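Side-chain contact in endonuclease NucS (Pyrococcus abyssi, PDB 2VLD), which cleaves single-stranded 3' and 5' extremities of branched DNA, working as a homodimer that binds single-stranded DNA and interacts with PCNA: residues V185-M188 against K189-D193. The protein carries 2 engineered substitutions. Numbering follows the deposited sequence.
Sequences VSQM and KRYVD. Engineered in segment 185-188: Met188 (natural residue Leu).
Gln187 and Tyr191, one turn apart on helix 182-199, run side by side in the same direction, with amide and ring planes 62° apart. Gln187 CG lies 3.5 Å from Tyr191 CZ, while Gln187 O sits 3.4 Å above the Tyr191 ring plane, over its centre. Tyr191 is turned this way by its first torsion (chi1 -54°), which sets CG anti to the carbonyl carbon and lays the ring back along the preceding turn. The weak bond from Tyr191 N to Gln187 O, 3.3 Å, closes that turn; Val192 N to Met188 O is shorter, at 2.9 Å. Beyond this packing, Gln187 NE2 is hydrogen-bonded to Glu174 OE2, Tyr191 OH to Glu40 OE2 of the second subunit, and Arg190 NH2 makes a salt bridge to OE1 of that same Glu40. A phenylalanine in place of Tyr191 would probably leave this glutamate with Arg190 but without its hydroxyl partner. On the buried flank, the engineered Met188, a selenomethionine, brings CG to 4.2 Å from Val192 CG2; Met188 packs on Leu207 and Val192 on Val203, joining the helix to strand 203-209, which follows it in the beta-alpha-beta unit. The partly exposed flank is looser and polar: Lys189 NZ reaches forward one turn to the syn lone pair of Asp193 OD2, 2.9 Å away, and also pairs with Glu223. The chemistry thus divides by flank: apolar side chains fasten the helix within the PD-(D/E)XK-type nuclease domain, while tyrosine hydroxyl and guanidinium tie it to the other subunit of the homodimer.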
loop_
_atom_site.group_PDB
_atom_site.type_symbol
_atom_site.label_atom_id
_atom_site.label_comp_id
_atom_site.label_asym_id
_atom_site.label_seq_id
_atom_site.Cartn_x
_atom_site.Cartn_y
_atom_site.Cartn_z
ATOM N N VAL A 185 19.377 -17.989 15.019
ATOM C CA VAL A 185 20.703 -18.504 14.692
ATOM C C VAL A 185 21.167 -18.007 13.318
ATOM O O VAL A 185 22.303 -17.559 13.175
ATOM C CB VAL A 185 20.773 -20.055 14.803
ATOM C CG1 VAL A 185 22.150 -20.581 14.388
ATOM C CG2 VAL A 185 20.474 -20.495 16.222
ATOM N N SER A 186 20.282 -18.065 12.325
ATOM C CA SER A 186 20.576 -17.579 10.969
ATOM C C SER A 186 20.885 -16.087 10.958
ATOM O O SER A 186 21.773 -15.626 10.223
ATOM C CB SER A 186 19.389 -17.834 10.043
ATOM O OG SER A 186 18.998 -19.192 10.092
ATOM N N GLN A 187 20.133 -15.339 11.767
ATOM C CA GLN A 187 20.365 -13.915 11.928
ATOM C C GLN A 187 21.797 -13.713 12.439
ATOM O O GLN A 187 22.616 -13.052 11.788
ATOM C CB GLN A 187 19.293 -13.277 12.832
ATOM C CG GLN A 187 19.306 -11.745 12.819
ATOM C CD GLN A 187 17.984 -11.067 13.250
ATOM O OE1 GLN A 187 16.952 -11.208 12.582
ATOM N NE2 GLN A 187 18.037 -10.286 14.336
HETATM N N MSE A 188 22.122 -14.346 13.564
HETATM C CA MSE A 188 23.459 -14.229 14.124
HETATM C C MSE A 188 24.549 -14.687 13.149
HETATM O O MSE A 188 25.602 -14.037 13.031
HETATM C CB MSE A 188 23.569 -15.003 15.424
HETATM C CG MSE A 188 24.920 -14.826 16.067
HETATM SE SE MSE A 188 24.965 -15.626 17.828
HETATM C CE MSE A 188 24.939 -17.487 17.288
ATOM N N LYS A 189 24.295 -15.800 12.460
ATOM C CA LYS A 189 25.218 -16.308 11.450
ATOM C C LYS A 189 25.596 -15.219 10.459
ATOM O O LYS A 189 26.775 -15.003 10.200
ATOM C CB LYS A 189 24.628 -17.512 10.711
ATOM C CG LYS A 189 25.562 -18.080 9.654
ATOM C CD LYS A 189 25.013 -19.337 8.988
ATOM C CE LYS A 189 25.769 -19.660 7.687
ATOM N NZ LYS A 189 27.256 -19.725 7.873
ATOM N N ARG A 190 24.592 -14.529 9.924
ATOM C CA ARG A 190 24.817 -13.469 8.949
ATOM C C ARG A 190 25.796 -12.425 9.483
ATOM O O ARG A 190 26.704 -12.002 8.768
ATOM C CB ARG A 190 23.493 -12.819 8.560
ATOM C CG ARG A 190 23.568 -12.008 7.285
ATOM C CD ARG A 190 22.207 -11.516 6.845
ATOM N NE ARG A 190 21.846 -10.274 7.516
ATOM C CZ ARG A 190 20.845 -10.151 8.385
ATOM N NH1 ARG A 190 20.084 -11.195 8.688
ATOM N NH2 ARG A 190 20.595 -8.976 8.937
ATOM N N TYR A 191 25.618 -12.041 10.746
ATOM C CA TYR A 191 26.481 -11.055 11.394
ATOM C C TYR A 191 27.887 -11.589 11.499
ATOM O O TYR A 191 28.839 -10.889 11.170
ATOM C CB TYR A 191 25.964 -10.677 12.789
ATOM C CG TYR A 191 24.533 -10.199 12.827
ATOM C CD1 TYR A 191 23.710 -10.517 13.903
ATOM C CD2 TYR A 191 23.997 -9.428 11.790
ATOM C CE1 TYR A 191 22.400 -10.085 13.954
ATOM C CE2 TYR A 191 22.679 -8.990 11.825
ATOM C CZ TYR A 191 21.887 -9.321 12.911
ATOM O OH TYR A 191 20.578 -8.895 12.964
ATOM N N VAL A 192 28.008 -12.840 11.936
ATOM C CA VAL A 192 29.314 -13.479 12.105
ATOM C C VAL A 192 30.066 -13.561 10.769
ATOM O O VAL A 192 31.201 -13.104 10.666
ATOM C CB VAL A 192 29.181 -14.860 12.802
ATOM C CG1 VAL A 192 30.501 -15.616 12.790
ATOM C CG2 VAL A 192 28.698 -14.688 14.228
ATOM N N ASP A 193 29.405 -14.109 9.752
ATOM C CA ASP A 193 29.974 -14.221 8.414
ATOM C C ASP A 193 30.429 -12.875 7.867
ATOM O O ASP A 193 31.532 -12.769 7.339
ATOM C CB ASP A 193 28.974 -14.862 7.451
ATOM C CG ASP A 193 28.781 -16.347 7.707
ATOM O OD1 ASP A 193 29.614 -16.956 8.418
ATOM O OD2 ASP A 193 27.791 -16.907 7.190
#